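Local coordinates for putative uncharacterized protein lp_3323 (Lactobacillus plantarum, PDB 3DC7), which is of uncharacterized function but belongs to the GDSL-like lipase/acylhydrolase family of SGNH hydrolases, so it probably hydrolyses ester or related acyl bonds, at residues A25-S30 and A73-A78; S30-N35 and V40-I45; Q99-Y104 and L155-S160; F134-H139 and D161-I166. All blocks are in the same frame, centred on the assembly; numbering follows the deposited sequence.

Contact 1. Residues A25-S30 and A73-A78; sequences AWLGDS and AVRYQA
Leu27 forks between two residues of the 73-78 segment: its CD1 comes up to Arg75 NH1 (3.6 Å) and its CD2 lies against Tyr76 CB (3.8 Å). With CG anti to the backbone N (chi1 179°), the leucine stretches straight off strand 24-28, which carries the two methyls to Arg75 and to Tyr76. The guanidinium continues past CD1 to the end of the strand, where Arg75 NH2 gives Gly28 O a bent, weak hydrogen bond (3.0 Å, 130° at the hydrogen). That carbonyl lies at the edge of the group, near its plane. Gly28, Asp29 and Ser30 spell the GDS signature of the SGNH hydrolases, whose serine is the nucleophile in relatives, so Arg75 meets the strand end just before the probable nucleophile. Other bonds fix the guanidinium in turn: NE goes to Asp70 O, NH1 to Leu58 O and NH2 also to Ser63 OG. A leucine in place of Arg75 would probably leave the Gly28, Leu58 and Asp70 carbonyls without this shared donor and Ser63 OG without its partner. Tyr76 in turn packs on Leu119 of helix 112-126, while on the sheet side Leu27 touches Val88 of strand 85-89.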
loop_
_atom_site.group_PDB
_atom_site.type_symbol
_atom_site.label_atom_id
_atom_site.label_comp_id
_atom_site.label_asym_id
_atom_site.label_seq_id
_atom_site.Cartn_x
_atom_site.Cartn_y
_atom_site.Cartn_z
ATOM N N ALA A 25 4.624 -16.900 -16.829
ATOM C CA ALA A 25 3.492 -17.812 -16.835
ATOM C C ALA A 25 2.294 -17.081 -16.227
ATOM O O ALA A 25 2.390 -16.486 -15.158
ATOM C CB ALA A 25 3.818 -19.065 -16.051
ATOM N N TRP A 26 1.165 -17.151 -16.914
ATOM C CA TRP A 26 -0.020 -16.377 -16.566
ATOM C C TRP A 26 -1.159 -17.306 -16.178
ATOM O O TRP A 26 -1.751 -17.964 -17.031
ATOM C CB TRP A 26 -0.418 -15.511 -17.761
ATOM C CG TRP A 26 0.730 -14.675 -18.304
ATOM C CD1 TRP A 26 1.556 -14.995 -19.345
ATOM C CD2 TRP A 26 1.158 -13.385 -17.837
ATOM N NE1 TRP A 26 2.468 -13.987 -19.561
ATOM C CE2 TRP A 26 2.251 -12.987 -18.649
ATOM C CE3 TRP A 26 0.730 -12.529 -16.810
ATOM C CZ2 TRP A 26 2.926 -11.774 -18.462
ATOM C CZ3 TRP A 26 1.405 -11.305 -16.630
ATOM C CH2 TRP A 26 2.487 -10.949 -17.450
ATOM N N LEU A 27 -1.446 -17.379 -14.882
ATOM C CA LEU A 27 -2.514 -18.242 -14.377
ATOM C C LEU A 27 -3.748 -17.412 -14.069
ATOM O O LEU A 27 -3.680 -16.479 -13.274
ATOM C CB LEU A 27 -2.035 -18.995 -13.129
ATOM C CG LEU A 27 -2.993 -19.951 -12.409
ATOM C CD1 LEU A 27 -3.366 -21.147 -13.275
ATOM C CD2 LEU A 27 -2.395 -20.405 -11.061
ATOM N N GLY A 28 -4.875 -17.737 -14.697
ATOM C CA GLY A 28 -6.098 -16.967 -14.478
ATOM C C GLY A 28 -7.377 -17.495 -15.092
ATOM O O GLY A 28 -7.508 -18.671 -15.376
ATOM N N ASP A 29 -8.331 -16.589 -15.282
ATOM C CA ASP A 29 -9.642 -16.916 -15.820
ATOM C C ASP A 29 -9.768 -16.391 -17.256
ATOM O O ASP A 29 -8.788 -16.417 -18.001
ATOM C CB ASP A 29 -10.761 -16.421 -14.888
ATOM C CG ASP A 29 -10.525 -14.988 -14.367
ATOM O OD1 ASP A 29 -10.266 -14.069 -15.188
ATOM O OD2 ASP A 29 -10.614 -14.778 -13.128
ATOM N N SER A 30 -10.955 -15.935 -17.650
ATOM C CA SER A 30 -11.190 -15.492 -19.027
ATOM C C SER A 30 -10.454 -14.206 -19.430
ATOM O O SER A 30 -10.192 -13.974 -20.622
ATOM C CB SER A 30 -12.676 -15.283 -19.261
ATOM O OG SER A 30 -12.878 -14.873 -20.601
ATOM N N ALA A 73 -6.202 -23.529 -7.663
ATOM C CA ALA A 73 -5.463 -24.129 -6.550
ATOM C C ALA A 73 -4.967 -25.543 -6.858
ATOM O O ALA A 73 -4.176 -26.101 -6.098
ATOM C CB ALA A 73 -6.286 -24.097 -5.275
ATOM N N VAL A 74 -5.420 -26.117 -7.974
ATOM C CA VAL A 74 -4.806 -27.331 -8.521
ATOM C C VAL A 74 -4.107 -27.070 -9.862
ATOM O O VAL A 74 -3.023 -27.585 -10.110
ATOM C CB VAL A 74 -5.794 -28.554 -8.605
ATOM C CG1 VAL A 74 -7.062 -28.215 -9.325
ATOM C CG2 VAL A 74 -5.117 -29.743 -9.286
ATOM N N ARG A 75 -4.704 -26.237 -10.709
ATOM C CA ARG A 75 -4.156 -26.003 -12.046
ATOM C C ARG A 75 -2.759 -25.371 -12.067
ATOM O O ARG A 75 -2.052 -25.465 -13.074
ATOM C CB ARG A 75 -5.110 -25.155 -12.882
ATOM C CG ARG A 75 -6.360 -25.877 -13.285
ATOM C CD ARG A 75 -7.065 -25.161 -14.435
ATOM N NE ARG A 75 -7.434 -23.773 -14.137
ATOM C CZ ARG A 75 -6.797 -22.713 -14.613
ATOM N NH1 ARG A 75 -5.749 -22.874 -15.408
ATOM N NH2 ARG A 75 -7.210 -21.489 -14.309
ATOM N N TYR A 76 -2.370 -24.731 -10.967
ATOM C CA TYR A 76 -1.043 -24.125 -10.853
ATOM C C TYR A 76 0.089 -25.123 -11.110
ATOM O O TYR A 76 1.207 -24.718 -11.444
ATOM C CB TYR A 76 -0.854 -23.504 -9.457
ATOM C CG TYR A 76 -0.443 -24.496 -8.379
ATOM C CD1 TYR A 76 -1.396 -25.114 -7.581
ATOM C CD2 TYR A 76 0.896 -24.818 -8.176
ATOM C CE1 TYR A 76 -1.028 -26.016 -6.579
ATOM C CE2 TYR A 76 1.283 -25.731 -7.197
ATOM C CZ TYR A 76 0.315 -26.327 -6.397
ATOM O OH TYR A 76 0.692 -27.238 -5.430
ATOM N N GLN A 77 -0.203 -26.413 -10.927
ATOM C CA GLN A 77 0.785 -27.491 -11.050
ATOM C C GLN A 77 1.189 -27.721 -12.508
ATOM O O GLN A 77 2.154 -28.440 -12.781
ATOM C CB GLN A 77 0.257 -28.783 -10.417
ATOM C CG GLN A 77 -0.203 -28.593 -8.974
ATOM C CD GLN A 77 -0.493 -29.887 -8.213
ATOM O OE1 GLN A 77 -0.274 -29.960 -7.001
ATOM N NE2 GLN A 77 -1.012 -30.895 -8.906
ATOM N N ALA A 78 0.465 -27.079 -13.431
ATOM C CA ALA A 78 0.803 -27.102 -14.865
ATOM C C ALA A 78 1.747 -25.975 -15.308
ATOM O O ALA A 78 2.154 -25.926 -16.473
ATOM C CB ALA A 78 -0.475 -27.088 -15.721
#

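Contact 2. Residues S30-N35 and V40-I45; sequences SITANN and VHYHDI
Thr32 is met by two aromatic side chains from the start of helix 42-50, one at its hydroxyl and one at its carbonyl. Tyr42 points its phenol at the threonine, the OG1 lying at the ring edge in plane, and OH donates to Thr32 OG1 at 2.7 Å. His43 crosses Thr32 at about a right angle. Its NE2 reaches Thr32 O at 2.8 Å, on a lone pair and in the carbonyl plane, although the oxygen is tilted 31° out of the imidazole plane and the bond is bent to 133°. In both aromatics CG stands between the backbone N and the carbonyl carbon (chi1 68° in Tyr42), which brings both rings back toward the 30-35 loop, with His43 CD2 3.8 Å above the plane of the Tyr42 ring, toward its rim. The 30-35 segment is the loop carrying Ser30 of the GDS signature, so the bonds tie the probable nucleophile loop to the next helix. A leucine in place of Tyr42 would probably leave Thr32 OG1 without its donor and that side chain able to turn. His41 is the N-cap, and its backbone N bonds to Asp44 OD2 (3.3 Å), one half of a capping box. Trp26 packs against both the Tyr42 and His43 rings.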
loop_
_atom_site.group_PDB
_atom_site.type_symbol
_atom_site.label_atom_id
_atom_site.label_comp_id
_atom_site.label_asym_id
_atom_site.label_seq_id
_atom_site.Cartn_x
_atom_site.Cartn_y
_atom_site.Cartn_z
ATOM N N SER A 30 -10.955 -15.935 -17.650
ATOM C CA SER A 30 -11.190 -15.492 -19.027
ATOM C C SER A 30 -10.454 -14.206 -19.430
ATOM O O SER A 30 -10.192 -13.974 -20.622
ATOM C CB SER A 30 -12.676 -15.283 -19.261
ATOM O OG SER A 30 -12.878 -14.873 -20.601
ATOM N N ILE A 31 -10.156 -13.366 -18.441
ATOM C CA ILE A 31 -9.417 -12.126 -18.651
ATOM C C ILE A 31 -7.970 -12.435 -19.079
ATOM O O ILE A 31 -7.357 -11.667 -19.803
ATOM C CB ILE A 31 -9.490 -11.244 -17.378
ATOM C CG1 ILE A 31 -10.968 -11.039 -16.980
ATOM C CG2 ILE A 31 -8.772 -9.903 -17.582
ATOM C CD1 ILE A 31 -11.201 -10.383 -15.610
ATOM N N THR A 32 -7.456 -13.583 -18.639
ATOM C CA THR A 32 -6.157 -14.112 -19.049
ATOM C C THR A 32 -6.265 -15.096 -20.239
ATOM O O THR A 32 -5.388 -15.133 -21.087
ATOM C CB THR A 32 -5.463 -14.797 -17.843
ATOM O OG1 THR A 32 -5.312 -13.852 -16.781
ATOM C CG2 THR A 32 -4.084 -15.325 -18.207
ATOM N N ALA A 33 -7.337 -15.886 -20.298
ATOM C CA ALA A 33 -7.482 -16.946 -21.319
ATOM C C ALA A 33 -7.469 -16.424 -22.753
ATOM O O ALA A 33 -8.061 -15.380 -23.043
ATOM C CB ALA A 33 -8.742 -17.751 -21.078
ATOM N N ASN A 34 -6.801 -17.158 -23.641
ATOM C CA ASN A 34 -6.731 -16.793 -25.060
ATOM C C ASN A 34 -8.126 -16.719 -25.726
ATOM O O ASN A 34 -8.358 -15.877 -26.595
ATOM C CB ASN A 34 -5.791 -17.754 -25.812
ATOM C CG ASN A 34 -5.661 -17.428 -27.306
ATOM O OD1 ASN A 34 -5.582 -16.261 -27.707
ATOM N ND2 ASN A 34 -5.631 -18.475 -28.136
ATOM N N ASN A 35 -9.050 -17.568 -25.276
ATOM C CA ASN A 35 -10.412 -17.641 -25.822
ATOM C C ASN A 35 -11.322 -16.409 -25.596
ATOM O O ASN A 35 -12.557 -16.530 -25.563
ATOM C CB ASN A 35 -11.108 -18.941 -25.334
ATOM C CG ASN A 35 -11.329 -18.991 -23.799
ATOM O OD1 ASN A 35 -11.589 -17.965 -23.146
ATOM N ND2 ASN A 35 -11.254 -20.205 -23.229
ATOM N N VAL A 40 -6.918 -8.497 -27.628
ATOM C CA VAL A 40 -5.569 -8.156 -27.168
ATOM C C VAL A 40 -5.525 -7.984 -25.647
ATOM O O VAL A 40 -5.989 -6.977 -25.117
ATOM C CB VAL A 40 -5.028 -6.876 -27.849
ATOM C CG1 VAL A 40 -3.570 -6.645 -27.455
ATOM C CG2 VAL A 40 -5.167 -6.965 -29.375
ATOM N N HIS A 41 -4.955 -8.972 -24.968
ATOM C CA HIS A 41 -4.960 -9.036 -23.510
ATOM C C HIS A 41 -3.752 -8.319 -22.904
ATOM O O HIS A 41 -2.791 -8.022 -23.597
ATOM C CB HIS A 41 -4.994 -10.493 -23.048
ATOM C CG HIS A 41 -6.285 -11.193 -23.340
ATOM N ND1 HIS A 41 -6.590 -11.703 -24.584
ATOM C CD2 HIS A 41 -7.344 -11.478 -22.546
ATOM C CE1 HIS A 41 -7.784 -12.268 -24.541
ATOM N NE2 HIS A 41 -8.265 -12.141 -23.318
ATOM N N TYR A 42 -3.806 -8.055 -21.611
ATOM C CA TYR A 42 -2.705 -7.373 -20.928
ATOM C C TYR A 42 -1.379 -8.126 -21.116
ATOM O O TYR A 42 -0.336 -7.506 -21.336
ATOM C CB TYR A 42 -3.015 -7.170 -19.435
ATOM C CG TYR A 42 -3.064 -8.463 -18.669
ATOM C CD1 TYR A 42 -1.921 -8.965 -18.037
ATOM C CD2 TYR A 42 -4.232 -9.213 -18.619
ATOM C CE1 TYR A 42 -1.952 -10.193 -17.359
ATOM C CE2 TYR A 42 -4.281 -10.433 -17.943
ATOM C CZ TYR A 42 -3.137 -10.917 -17.317
ATOM O OH TYR A 42 -3.189 -12.112 -16.649
ATOM N N HIS A 43 -1.424 -9.457 -21.052
ATOM C CA HIS A 43 -0.199 -10.239 -21.161
ATOM C C HIS A 43 0.345 -10.276 -22.600
ATOM O O HIS A 43 1.534 -10.500 -22.800
ATOM C CB HIS A 43 -0.375 -11.639 -20.577
ATOM C CG HIS A 43 -1.501 -12.402 -21.181
ATOM N ND1 HIS A 43 -1.345 -13.195 -22.299
ATOM C CD2 HIS A 43 -2.810 -12.480 -20.838
ATOM C CE1 HIS A 43 -2.507 -13.742 -22.609
ATOM N NE2 HIS A 43 -3.413 -13.318 -21.743
ATOM N N ASP A 44 -0.518 -10.043 -23.588
ATOM C CA ASP A 44 -0.095 -9.976 -24.987
ATOM C C ASP A 44 0.682 -8.684 -25.223
ATOM O O ASP A 44 1.713 -8.678 -25.912
ATOM C CB ASP A 44 -1.304 -10.048 -25.918
ATOM C CG ASP A 44 -1.934 -11.430 -25.953
ATOM O OD1 ASP A 44 -1.190 -12.431 -25.884
ATOM O OD2 ASP A 44 -3.178 -11.527 -26.058
ATOM N N ILE A 45 0.188 -7.599 -24.627
ATOM C CA ILE A 45 0.911 -6.318 -24.592
ATOM C C ILE A 45 2.278 -6.470 -23.919
ATOM O O ILE A 45 3.298 -6.113 -24.501
ATOM C CB ILE A 45 0.068 -5.199 -23.920
ATOM C CG1 ILE A 45 -1.197 -4.943 -24.741
ATOM C CG2 ILE A 45 0.890 -3.892 -23.780
ATOM C CD1 ILE A 45 -2.353 -4.370 -23.954
#

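Contact 3. Residues Q99-Y104 and L155-S160; sequences QPLGQY and LGYRQS
The apolar part of the contact centres on Leu101 and Tyr157. Leu101 covers one face of the tyrosine ring: its CB sits 3.9 Å from the centroid of the Tyr157 ring, only 13° off the normal, a CH-pi contact over the middle of the ring. From there the side chain runs obliquely across the same ring, placing CD2 3.8 Å from Tyr157 CD1. In Leu101, CG is anti to the backbone N (chi1 -178°), which carries CD2 past the centre toward the CD1 side. A second, more exposed patch is made by Leu155, whose CD1 methyl rests on backbone, 3.6 Å from Gln99 O and 3.7 Å from Pro100 CA.

The polar link is indirect. One water accepts from Gly102 N at 2.8 Å and lies 2.9 Å from Tyr157 OH, bridging the phenol to the loop backbone just past the leucine. At its other end Tyr157 is held by its backbone N, which bonds to Asn153 OD1.

Leu101 also packs on Phe112 and Tyr113 of helix 112-126, and Arg158 meets Tyr104 of the second subunit. The contact thus joins two peripheral loops of the SGNH alpha/beta/alpha fold: the one after helix 92-96 and the one leading into helix 159-173, which flanks the central parallel sheet.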
loop_
_atom_site.group_PDB
_atom_site.type_symbol
_atom_site.label_atom_id
_atom_site.label_comp_id
_atom_site.label_asym_id
_atom_site.label_seq_id
_atom_site.Cartn_x
_atom_site.Cartn_y
_atom_site.Cartn_z
ATOM N N GLN A 99 -18.322 -19.019 -4.848
ATOM C CA GLN A 99 -17.411 -19.852 -4.049
ATOM C C GLN A 99 -17.582 -19.463 -2.576
ATOM O O GLN A 99 -17.468 -18.286 -2.239
ATOM C CB GLN A 99 -15.957 -19.660 -4.496
ATOM C CG GLN A 99 -14.906 -20.537 -3.781
ATOM C CD GLN A 99 -14.949 -21.990 -4.222
ATOM O OE1 GLN A 99 -15.186 -22.905 -3.413
ATOM N NE2 GLN A 99 -14.739 -22.215 -5.517
ATOM N N PRO A 100 -17.881 -20.442 -1.687
ATOM C CA PRO A 100 -17.946 -20.036 -0.278
ATOM C C PRO A 100 -16.654 -19.322 0.085
ATOM O O PRO A 100 -15.575 -19.731 -0.367
ATOM C CB PRO A 100 -18.070 -21.367 0.475
ATOM C CG PRO A 100 -18.756 -22.279 -0.520
ATOM C CD PRO A 100 -18.155 -21.885 -1.858
ATOM N N LEU A 101 -16.771 -18.240 0.844
ATOM C CA LEU A 101 -15.609 -17.441 1.214
ATOM C C LEU A 101 -14.750 -18.155 2.250
ATOM O O LEU A 101 -13.520 -18.179 2.149
ATOM C CB LEU A 101 -16.040 -16.072 1.737
ATOM C CG LEU A 101 -14.924 -15.102 2.126
ATOM C CD1 LEU A 101 -14.063 -14.744 0.936
ATOM C CD2 LEU A 101 -15.504 -13.865 2.774
ATOM N N GLY A 102 -15.404 -18.752 3.240
ATOM C CA GLY A 102 -14.694 -19.371 4.328
ATOM C C GLY A 102 -14.134 -18.313 5.250
ATOM O O GLY A 102 -14.594 -17.174 5.265
ATOM N N GLN A 103 -13.115 -18.702 6.001
ATOM C CA GLN A 103 -12.596 -17.914 7.105
ATOM C C GLN A 103 -11.067 -18.032 7.097
ATOM O O GLN A 103 -10.504 -19.067 6.723
ATOM C CB GLN A 103 -13.186 -18.477 8.404
ATOM C CG GLN A 103 -13.042 -17.601 9.616
ATOM C CD GLN A 103 -13.950 -18.025 10.771
ATOM O OE1 GLN A 103 -15.069 -18.530 10.566
ATOM N NE2 GLN A 103 -13.476 -17.803 11.997
ATOM N N TYR A 104 -10.399 -16.958 7.493
ATOM C CA TYR A 104 -8.946 -16.951 7.603
ATOM C C TYR A 104 -8.496 -18.114 8.504
ATOM O O TYR A 104 -8.963 -18.256 9.627
ATOM C CB TYR A 104 -8.485 -15.593 8.139
ATOM C CG TYR A 104 -6.997 -15.458 8.318
ATOM C CD1 TYR A 104 -6.427 -15.498 9.591
ATOM C CD2 TYR A 104 -6.159 -15.278 7.227
ATOM C CE1 TYR A 104 -5.050 -15.365 9.775
ATOM C CE2 TYR A 104 -4.780 -15.149 7.390
ATOM C CZ TYR A 104 -4.235 -15.194 8.675
ATOM O OH TYR A 104 -2.874 -15.071 8.857
ATOM N N LEU A 155 -24.355 -15.671 -2.144
ATOM C CA LEU A 155 -24.085 -16.056 -0.769
ATOM C C LEU A 155 -24.126 -14.829 0.131
ATOM O O LEU A 155 -23.909 -14.929 1.329
ATOM C CB LEU A 155 -22.718 -16.734 -0.657
ATOM C CG LEU A 155 -22.442 -17.904 -1.590
ATOM C CD1 LEU A 155 -20.994 -18.299 -1.451
ATOM C CD2 LEU A 155 -23.370 -19.088 -1.294
ATOM N N GLY A 156 -24.375 -13.668 -0.460
ATOM C CA GLY A 156 -24.480 -12.432 0.306
ATOM C C GLY A 156 -23.187 -11.729 0.673
ATOM O O GLY A 156 -23.225 -10.762 1.427
ATOM N N TYR A 157 -22.043 -12.202 0.160
ATOM C CA TYR A 157 -20.778 -11.495 0.359
ATOM C C TYR A 157 -20.601 -10.435 -0.712
ATOM O O TYR A 157 -21.225 -10.493 -1.766
ATOM C CB TYR A 157 -19.575 -12.435 0.320
ATOM C CG TYR A 157 -19.579 -13.515 1.363
ATOM C CD1 TYR A 157 -19.273 -13.234 2.692
ATOM C CD2 TYR A 157 -19.894 -14.830 1.016
ATOM C CE1 TYR A 157 -19.281 -14.235 3.651
ATOM C CE2 TYR A 157 -19.908 -15.841 1.965
ATOM C CZ TYR A 157 -19.599 -15.537 3.274
ATOM O OH TYR A 157 -19.611 -16.546 4.199
ATOM N N ARG A 158 -19.732 -9.471 -0.423
ATOM C CA ARG A 158 -19.375 -8.412 -1.356
ATOM C C ARG A 158 -18.057 -8.782 -2.034
ATOM O O ARG A 158 -17.282 -9.556 -1.490
ATOM C CB ARG A 158 -19.238 -7.082 -0.604
ATOM C CG ARG A 158 -20.395 -6.794 0.374
ATOM C CD ARG A 158 -20.027 -5.761 1.451
ATOM N NE ARG A 158 -18.869 -6.188 2.233
ATOM C CZ ARG A 158 -18.626 -5.844 3.495
ATOM N NH1 ARG A 158 -19.466 -5.064 4.163
ATOM N NH2 ARG A 158 -17.534 -6.298 4.096
ATOM N N GLN A 159 -17.810 -8.227 -3.219
ATOM C CA GLN A 159 -16.546 -8.471 -3.931
ATOM C C GLN A 159 -15.342 -8.136 -3.040
ATOM O O GLN A 159 -14.366 -8.887 -3.011
ATOM C CB GLN A 159 -16.500 -7.695 -5.261
ATOM C CG GLN A 159 -15.330 -8.081 -6.174
ATOM C CD GLN A 159 -15.319 -7.311 -7.497
ATOM O OE1 GLN A 159 -16.294 -6.632 -7.856
ATOM N NE2 GLN A 159 -14.204 -7.403 -8.226
ATOM N N SER A 160 -15.443 -7.028 -2.297
ATOM C CA SER A 160 -14.385 -6.573 -1.387
ATOM C C SER A 160 -14.079 -7.529 -0.228
ATOM O O SER A 160 -13.036 -7.401 0.414
ATOM C CB SER A 160 -14.703 -5.183 -0.840
ATOM O OG SER A 160 -15.851 -5.224 -0.004
HETATM O O HOH W 1 -18.198 -18.980 3.486
#

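Contact 4. Residues F134-H139 and D161-I166; sequences FISAIH and DYEAAI
Strand 134-136 and helix 161-166 run nearly antiparallel, at 169°, with their axes 9.6 Å apart; the backbones come closest at Ser136 and Glu163. From the strand, Phe134 and Ser136 point toward the helix, and Ile166 answers from the helix one turn after Glu163. Ser136 OG donates to Glu163 OE1; the modelled 2.4 Å is very short, so the exact length is doubtful. The glutamate gets there by leaving the backbone extended (chi1 165°) and then bending at chi2 (69°), which brings its carboxylate back to the serine. Strand 132-136, helix 159-173 and strand 177-179 form a beta-alpha-beta crossover in the parallel sheet of the SGNH fold, and this contact is the packing of its helix on its first strand. The second strand completes the polar cluster: Ser136 OG also bonds to His177 NE2, and Glu163 OE2 to Ser179 OG. Each oxygen of the buried carboxylate thus has a serine hydroxyl as partner, and His177 lies in the second shell, where it helps to position the Ser136 hydroxyl. Beside the cluster, Ile166 CD1 packs on Ser136 CB at 3.9 Å. Its CG2, the branch anti to the backbone N, approaches Phe134 CD1 at 4.2 Å in the conformer given for that ring, one of two.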
loop_
_atom_site.group_PDB
_atom_site.type_symbol
_atom_site.label_atom_id
_atom_site.label_comp_id
_atom_site.label_asym_id
_atom_site.label_seq_id
_atom_site.Cartn_x
_atom_site.Cartn_y
_atom_site.Cartn_z
ATOM N N PHE A 134 0.184 -11.534 -7.254
ATOM C CA PHE A 134 -1.244 -11.811 -7.299
ATOM C C PHE A 134 -1.984 -10.577 -7.768
ATOM O O PHE A 134 -1.787 -9.489 -7.225
ATOM C CB PHE A 134 -1.752 -12.221 -5.915
ATOM C CG PHE A 134 -1.861 -13.702 -5.731
ATOM C CD1 PHE A 134 -3.089 -14.289 -5.472
ATOM C CD2 PHE A 134 -0.732 -14.517 -5.839
ATOM C CE1 PHE A 134 -3.201 -15.665 -5.307
ATOM C CE2 PHE A 134 -0.835 -15.896 -5.684
ATOM C CZ PHE A 134 -2.068 -16.467 -5.418
ATOM N N ILE A 135 -2.824 -10.749 -8.785
ATOM C CA ILE A 135 -3.618 -9.648 -9.331
ATOM C C ILE A 135 -5.091 -9.916 -9.038
ATOM O O ILE A 135 -5.609 -10.966 -9.403
ATOM C CB ILE A 135 -3.399 -9.480 -10.857
ATOM C CG1 ILE A 135 -1.901 -9.324 -11.177
ATOM C CG2 ILE A 135 -4.161 -8.285 -11.353
ATOM C CD1 ILE A 135 -1.556 -9.630 -12.610
ATOM N N SER A 136 -5.759 -8.985 -8.362
ATOM C CA SER A 136 -7.212 -9.110 -8.165
ATOM C C SER A 136 -7.984 -8.092 -9.011
ATOM O O SER A 136 -7.501 -6.984 -9.257
ATOM C CB SER A 136 -7.574 -8.988 -6.692
ATOM O OG SER A 136 -7.214 -7.719 -6.186
ATOM N N ALA A 137 -9.187 -8.472 -9.429
ATOM C CA ALA A 137 -9.938 -7.774 -10.475
ATOM C C ALA A 137 -10.578 -6.456 -10.081
ATOM O O ALA A 137 -10.826 -6.181 -8.913
ATOM C CB ALA A 137 -11.000 -8.697 -11.049
ATOM N N ILE A 138 -10.841 -5.651 -11.104
ATOM C CA ILE A 138 -11.673 -4.449 -11.037
ATOM C C ILE A 138 -13.060 -4.750 -10.434
ATOM O O ILE A 138 -13.605 -5.854 -10.617
ATOM C CB ILE A 138 -11.798 -3.841 -12.458
ATOM C CG1 ILE A 138 -10.404 -3.438 -12.961
ATOM C CG2 ILE A 138 -12.761 -2.628 -12.494
ATOM C CD1 ILE A 138 -10.229 -3.592 -14.438
ATOM N N HIS A 139 -13.587 -3.777 -9.686
ATOM C CA HIS A 139 -14.966 -3.791 -9.187
ATOM C C HIS A 139 -15.893 -3.990 -10.381
ATOM O O HIS A 139 -15.862 -3.208 -11.329
ATOM C CB HIS A 139 -15.299 -2.459 -8.485
ATOM C CG HIS A 139 -16.498 -2.522 -7.581
ATOM N ND1 HIS A 139 -17.715 -3.041 -7.978
ATOM C CD2 HIS A 139 -16.671 -2.111 -6.303
ATOM C CE1 HIS A 139 -18.577 -2.967 -6.978
ATOM N NE2 HIS A 139 -17.971 -2.402 -5.952
ATOM N N ASP A 161 -14.974 -8.480 0.050
ATOM C CA ASP A 161 -14.664 -9.540 1.038
ATOM C C ASP A 161 -13.659 -10.546 0.481
ATOM O O ASP A 161 -12.785 -11.026 1.203
ATOM C CB ASP A 161 -15.927 -10.253 1.491
ATOM C CG ASP A 161 -16.828 -9.364 2.310
ATOM O OD1 ASP A 161 -16.296 -8.624 3.164
ATOM O OD2 ASP A 161 -18.062 -9.391 2.104
ATOM N N TYR A 162 -13.781 -10.841 -0.817
ATOM C CA TYR A 162 -12.830 -11.714 -1.519
ATOM C C TYR A 162 -11.508 -11.001 -1.758
ATOM O O TYR A 162 -10.435 -11.549 -1.545
ATOM C CB TYR A 162 -13.429 -12.186 -2.840
ATOM C CG TYR A 162 -14.605 -13.121 -2.665
ATOM C CD1 TYR A 162 -15.858 -12.639 -2.286
ATOM C CD2 TYR A 162 -14.468 -14.486 -2.880
ATOM C CE1 TYR A 162 -16.930 -13.495 -2.126
ATOM C CE2 TYR A 162 -15.543 -15.347 -2.720
ATOM C CZ TYR A 162 -16.765 -14.841 -2.346
ATOM O OH TYR A 162 -17.827 -15.684 -2.187
ATOM N N GLU A 163 -11.605 -9.766 -2.203
ATOM C CA GLU A 163 -10.461 -8.872 -2.336
ATOM C C GLU A 163 -9.636 -8.773 -1.030
ATOM O O GLU A 163 -8.416 -8.837 -1.073
ATOM C CB GLU A 163 -10.965 -7.510 -2.831
ATOM C CG GLU A 163 -9.980 -6.359 -2.700
ATOM C CD GLU A 163 -8.807 -6.492 -3.655
ATOM O OE1 GLU A 163 -8.928 -7.262 -4.636
ATOM O OE2 GLU A 163 -7.770 -5.834 -3.412
ATOM N N ALA A 164 -10.299 -8.672 0.122
ATOM C CA ALA A 164 -9.609 -8.659 1.422
ATOM C C ALA A 164 -8.949 -9.997 1.777
ATOM O O ALA A 164 -7.855 -10.021 2.360
ATOM C CB ALA A 164 -10.556 -8.223 2.536
ATOM N N ALA A 165 -9.606 -11.102 1.417
ATOM C CA ALA A 165 -9.048 -12.450 1.592
ATOM C C ALA A 165 -7.711 -12.601 0.844
ATOM O O ALA A 165 -6.719 -13.071 1.413
ATOM C CB ALA A 165 -10.065 -13.521 1.140
ATOM N N ILE A 166 -7.689 -12.201 -0.423
ATOM C CA ILE A 166 -6.453 -12.162 -1.218
ATOM C C ILE A 166 -5.355 -11.304 -0.559
ATOM O O ILE A 166 -4.203 -11.753 -0.412
ATOM C CB ILE A 166 -6.736 -11.702 -2.676
ATOM C CG1 ILE A 166 -7.606 -12.748 -3.398
ATOM C CG2 ILE A 166 -5.443 -11.513 -3.444
ATOM C CD1 ILE A 166 -8.305 -12.235 -4.646
#

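Contacts 1 and 2 share Ser30, the probable nucleophile, which touches His203 of the DxxH motif, the probable catalytic histidine as in relatives. Their centres are 13 Å apart, and they meet where Trp26 CE2 packs on His43 CB (3.5 Å). Contacts 3 and 4 both use helix 159-173, with centres 11 Å apart, and are stitched together by probable hydrogen bonds from Gln159 NE2 to Ile138 O (2.9 Å) and between Gln99 O and Tyr162 OH (2.6 Å). Contacts 1 and 4 both reach the parallel sheet and lie on opposite sides of the chain's centre, their nearest atoms about 5 Å apart. In contact 4, the side chain of Glu163 is about 10 Å from the bound sodium ion.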